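PDB 4O6R: aldehyde dehydrogenase from Burkholderia cenocepacia, which probably oxidises aldehydes to carboxylic acids with NAD+ or NADP+ as cofactor, and is seen here with AMP bound. Local coordinates for residues A[179-182]-A[188-191]; A[315-318]-A[324-327]. One frame throughout, in Å; residues are numbered along the deposited sequence.

Contact 1: residues A[179-182]-A[188-191]; sequences LKPS and STLR. With AMP (adenosine monophosphate), chain E.
T189 looks back from the first turn of helix 187-199 onto L179, on strand 176-180, and P181, just beyond its end. Just before it, S188 takes no part in the contact; its OG is hydrogen-bonded to OE1 of E94. T189 itself puts both branches to work. With OG1 at chi1 -59°, CG2 is left anti to the backbone N, and this puts the methyl over L179 and P181: CG2 is 4.0 Å from L179 CD2 and 4.0 Å from P181 CG. The hydroxyl oxygen sits beside the proline ring, OG1 to P181 CB 3.8 Å, a van der Waals contact and not a hydrogen bond. I208 packs on L179, P181 and T189 alike and closes this buried patch.

I208 belongs to strand 206-208, which lies parallel to 176-180, and the helix makes the crossover between them: this is a beta-alpha-beta unit, as in the Rossmann-like nucleotide-binding domain of aldehyde dehydrogenases, with the nucleotide bound near the C-terminal end of the strand. K180, pointing away from the helix, reaches that site with a chain bent at chi2, chi3 and chi4. Its NZ gives a hydrogen bond to AMP O2' at 3.0 Å and a weak one to AMP O3' at 3.2 Å, meeting both ribose hydroxyls. It also binds P181 O, NZ to O 2.8 Å, coming from 45° above the carbonyl plane. OE1 of E183 and the carbonyl of G211 hold the same ammonium, which probably fixes its place beside the sugar.

Further along, L190 turns its isobutyl end to I208 as well. R191 makes no contact with the strand; its NH1 is in salt bridges with E194 and E198.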
loop_
_atom_site.group_PDB
_atom_site.type_symbol
_atom_site.label_atom_id
_atom_site.label_comp_id
_atom_site.label_asym_id
_atom_site.label_seq_id
_atom_site.Cartn_x
_atom_site.Cartn_y
_atom_site.Cartn_z
ATOM N N LEU A 179 -0.470 -24.832 -17.961
ATOM C CA LEU A 179 -0.825 -23.896 -18.981
ATOM C C LEU A 179 -1.222 -24.646 -20.269
ATOM O O LEU A 179 -0.481 -25.500 -20.765
ATOM C CB LEU A 179 0.300 -22.889 -19.213
ATOM C CG LEU A 179 -0.023 -21.698 -20.146
ATOM C CD1 LEU A 179 0.675 -20.414 -19.699
ATOM C CD2 LEU A 179 0.402 -21.995 -21.547
ATOM N N LYS A 180 -2.378 -24.293 -20.806
ATOM C CA LYS A 180 -2.849 -24.823 -22.089
ATOM C C LYS A 180 -2.760 -23.733 -23.159
ATOM O O LYS A 180 -3.662 -22.885 -23.272
ATOM C CB LYS A 180 -4.285 -25.376 -22.013
ATOM C CG LYS A 180 -4.633 -26.164 -23.316
ATOM C CD LYS A 180 -6.042 -25.998 -23.846
ATOM C CE LYS A 180 -6.227 -24.877 -24.836
ATOM N NZ LYS A 180 -5.588 -25.065 -26.161
ATOM N N PRO A 181 -1.666 -23.727 -23.937
ATOM C CA PRO A 181 -1.560 -22.705 -24.984
ATOM C C PRO A 181 -2.413 -23.109 -26.165
ATOM O O PRO A 181 -2.891 -24.265 -26.231
ATOM C CB PRO A 181 -0.072 -22.738 -25.343
ATOM C CG PRO A 181 0.293 -24.176 -25.174
ATOM C CD PRO A 181 -0.525 -24.666 -23.985
ATOM N N SER A 182 -2.597 -22.199 -27.102
ATOM C CA SER A 182 -3.366 -22.527 -28.283
ATOM C C SER A 182 -2.672 -23.588 -29.082
ATOM O O SER A 182 -1.454 -23.505 -29.345
ATOM C CB SER A 182 -3.520 -21.314 -29.197
ATOM O OG SER A 182 -4.222 -21.719 -30.337
ATOM N N SER A 188 6.249 -21.592 -29.577
ATOM C CA SER A 188 7.094 -20.718 -28.763
ATOM C C SER A 188 6.929 -21.017 -27.262
ATOM O O SER A 188 7.892 -20.926 -26.501
ATOM C CB SER A 188 6.832 -19.249 -29.132
ATOM O OG SER A 188 5.530 -18.863 -28.728
ATOM N N THR A 189 5.740 -21.455 -26.846
ATOM C CA THR A 189 5.478 -21.818 -25.473
ATOM C C THR A 189 6.293 -23.031 -25.026
ATOM O O THR A 189 6.805 -23.089 -23.911
ATOM C CB THR A 189 3.974 -22.101 -25.282
ATOM O OG1 THR A 189 3.245 -20.930 -25.629
ATOM C CG2 THR A 189 3.675 -22.455 -23.836
ATOM N N LEU A 190 6.408 -24.000 -25.920
ATOM C CA LEU A 190 7.235 -25.163 -25.674
ATOM C C LEU A 190 8.730 -24.766 -25.566
ATOM O O LEU A 190 9.464 -25.341 -24.781
ATOM C CB LEU A 190 6.986 -26.205 -26.769
ATOM C CG LEU A 190 5.560 -26.750 -26.809
ATOM C CD1 LEU A 190 5.447 -27.842 -27.853
ATOM C CD2 LEU A 190 5.175 -27.341 -25.462
ATOM N N ARG A 191 9.184 -23.792 -26.352
ATOM C CA ARG A 191 10.550 -23.284 -26.197
ATOM C C ARG A 191 10.743 -22.529 -24.879
ATOM O O ARG A 191 11.773 -22.675 -24.229
ATOM C CB ARG A 191 10.946 -22.395 -27.386
ATOM C CG ARG A 191 12.374 -21.845 -27.370
ATOM C CD ARG A 191 13.437 -22.930 -27.247
ATOM N NE ARG A 191 14.796 -22.353 -27.252
ATOM C CZ ARG A 191 15.825 -22.767 -26.519
ATOM N NH1 ARG A 191 15.715 -23.812 -25.691
ATOM N NH2 ARG A 191 16.993 -22.131 -26.621
HETATM P P AMP E . -11.728 -19.360 -27.825
HETATM O O1P AMP E . -12.110 -18.164 -27.022
HETATM O O2P AMP E . -12.764 -20.498 -27.702
HETATM O O3P AMP E . -11.270 -18.999 -29.249
HETATM O "O5'" AMP E . -10.355 -20.018 -27.187
HETATM C "C5'" AMP E . -9.193 -19.398 -26.571
HETATM C "C4'" AMP E . -8.418 -20.526 -25.827
HETATM O "O4'" AMP E . -9.367 -21.317 -25.084
HETATM C "C3'" AMP E . -7.656 -21.550 -26.681
HETATM O "O3'" AMP E . -6.379 -21.990 -26.119
HETATM C "C2'" AMP E . -8.677 -22.694 -26.811
HETATM O "O2'" AMP E . -8.155 -23.992 -27.175
HETATM C "C1'" AMP E . -9.372 -22.696 -25.452
HETATM N N9 AMP E . -10.752 -23.291 -25.418
HETATM C C8 AMP E . -11.628 -23.456 -26.455
HETATM N N7 AMP E . -12.778 -24.074 -26.029
HETATM C C5 AMP E . -12.670 -24.310 -24.692
HETATM C C6 AMP E . -13.498 -24.902 -23.599
HETATM N N6 AMP E . -14.720 -25.400 -23.827
HETATM N N1 AMP E . -13.025 -24.949 -22.340
HETATM C C2 AMP E . -11.802 -24.465 -22.073
HETATM N N3 AMP E . -10.988 -23.927 -23.008
HETATM C C4 AMP E . -11.334 -23.805 -24.307
#

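Contact 2: residues A[315-318]-A[324-327]; sequences SIRI and PNTE
The guanidinium of R317 lies flat over the carboxylate of E327: the two planes are 16° apart and CD of E327 sits beneath the centre of the group. The salt bridge here is a stacked one, R317 NH2 to E327 OE2 3.5 Å, resting on charge, since no N-H points at that oxygen. The edge of the guanidinium does the hydrogen bonding. R317 NE binds N325 O at 2.9 Å, in the guanidinium plane and in the carbonyl plane too; NH2 adds a weak bond to the same oxygen. A water, weakly bound to NH2, donates to P324 O. Bending of the arginine chain at chi3 (-64°) turns this edge to the loop backbone. N325 OD1, in one of the two conformers of that side chain, lies over the face opposite E327, a doubtful contact too poorly angled to be a bond.

E327 runs extended beyond CG, and its OE1 uses the anti lone pair to take the backbone N of R317 at 2.8 Å and 161°. In return, E327 N donates to R317 O at 2.9 Å. E327 thus takes up both the N-H and the C=O of R317, one with its carboxylate and the other with its own backbone N-H. I316 CG2 packs on E327 CB at 3.9 Å.

These bonds tie the start of the loop after helix 302-315 to a later part of it, at 324-327. OE2 of E327 also bridges to R496 of the second subunit, which hydrogen-bonds S315 OG, itself bonded to L312 O. With arginines from two chains and a backbone N-H around it, the carboxylate of E327 is probably held ionised.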
loop_
_atom_site.group_PDB
_atom_site.type_symbol
_atom_site.label_atom_id
_atom_site.label_comp_id
_atom_site.label_asym_id
_atom_site.label_seq_id
_atom_site.Cartn_x
_atom_site.Cartn_y
_atom_site.Cartn_z
ATOM N N SER A 315 -0.964 1.605 -48.327
ATOM C CA SER A 315 0.454 1.500 -48.585
ATOM C C SER A 315 1.154 0.399 -47.735
ATOM O O SER A 315 2.293 0.058 -47.992
ATOM C CB SER A 315 1.121 2.865 -48.322
ATOM O OG SER A 315 1.352 3.041 -46.921
ATOM N N ILE A 316 0.491 -0.122 -46.714
ATOM C CA ILE A 316 1.122 -1.054 -45.812
ATOM C C ILE A 316 1.620 -2.262 -46.599
ATOM O O ILE A 316 0.898 -2.813 -47.414
ATOM C CB ILE A 316 0.165 -1.472 -44.675
ATOM C CG1 ILE A 316 -0.060 -0.293 -43.714
ATOM C CG2 ILE A 316 0.698 -2.692 -43.932
ATOM C CD1 ILE A 316 -1.124 -0.519 -42.656
ATOM N N ARG A 317 2.862 -2.668 -46.337
ATOM C CA ARG A 317 3.502 -3.734 -47.115
ATOM C C ARG A 317 3.127 -5.097 -46.557
ATOM O O ARG A 317 3.568 -5.476 -45.462
ATOM C CB ARG A 317 5.005 -3.556 -47.097
ATOM C CG ARG A 317 5.461 -2.234 -47.715
ATOM C CD ARG A 317 6.966 -2.202 -47.883
ATOM N NE ARG A 317 7.670 -2.251 -46.593
ATOM C CZ ARG A 317 8.029 -1.195 -45.870
ATOM N NH1 ARG A 317 7.735 0.033 -46.257
ATOM N NH2 ARG A 317 8.672 -1.364 -44.736
ATOM N N ILE A 318 2.274 -5.803 -47.291
ATOM C CA ILE A 318 1.787 -7.115 -46.868
ATOM C C ILE A 318 2.661 -8.172 -47.490
ATOM O O ILE A 318 2.988 -8.088 -48.666
ATOM C CB ILE A 318 0.368 -7.380 -47.358
ATOM C CG1 ILE A 318 -0.574 -6.248 -46.937
ATOM C CG2 ILE A 318 -0.116 -8.746 -46.866
ATOM C CD1 ILE A 318 -1.727 -6.063 -47.917
ATOM N N PRO A 324 12.035 -9.064 -43.425
ATOM C CA PRO A 324 12.120 -7.901 -42.535
ATOM C C PRO A 324 11.486 -6.624 -43.085
ATOM O O PRO A 324 11.215 -5.697 -42.319
ATOM C CB PRO A 324 13.626 -7.685 -42.316
ATOM C CG PRO A 324 14.331 -8.704 -43.134
ATOM C CD PRO A 324 13.350 -9.601 -43.815
ATOM N N ASN A 325 11.280 -6.572 -44.404
ATOM C CA ASN A 325 10.596 -5.459 -45.057
ATOM C C ASN A 325 9.071 -5.568 -44.884
ATOM O O ASN A 325 8.363 -4.633 -45.157
ATOM C CB ASN A 325 10.967 -5.432 -46.556
ATOM C CG ASN A 325 10.647 -4.103 -47.228
ATOM O OD1 ASN A 325 10.837 -3.037 -46.647
ATOM N ND2 ASN A 325 10.183 -4.164 -48.467
ATOM N N THR A 326 8.562 -6.737 -44.471
ATOM C CA THR A 326 7.113 -6.933 -44.317
ATOM C C THR A 326 6.559 -6.165 -43.119
ATOM O O THR A 326 7.112 -6.243 -42.041
ATOM C CB THR A 326 6.748 -8.414 -44.144
ATOM O OG1 THR A 326 7.038 -9.120 -45.359
ATOM C CG2 THR A 326 5.256 -8.595 -43.742
ATOM N N GLU A 327 5.469 -5.424 -43.335
ATOM C CA GLU A 327 4.814 -4.640 -42.284
ATOM C C GLU A 327 3.556 -5.303 -41.740
ATOM O O GLU A 327 3.187 -5.055 -40.605
ATOM C CB GLU A 327 4.436 -3.261 -42.794
ATOM C CG GLU A 327 5.621 -2.369 -43.137
ATOM C CD GLU A 327 5.198 -1.027 -43.719
ATOM O OE1 GLU A 327 4.313 -0.991 -44.627
ATOM O OE2 GLU A 327 5.757 0.003 -43.258
HETATM O O HOH W 1 10.119 -3.023 -42.270
#

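Contact 1 closes well before contact 2 opens along the chain, and their centres lie 28 Å apart, with about 18 Å between nearest atoms. They share no sheet or helix. Contact 1 joins strand 176-180 of the nucleotide-binding sheet to helix 187-199. Contact 2 belongs to the loop between helices 302-315 and 334-349, which stand in the chain between strands 294-298 and 353-356 of the other, seven-stranded sheet. One thus lies in the buried interior beside AMP, whereas the other is farther out, away from the annotated sites, where a second subunit reaches the chain.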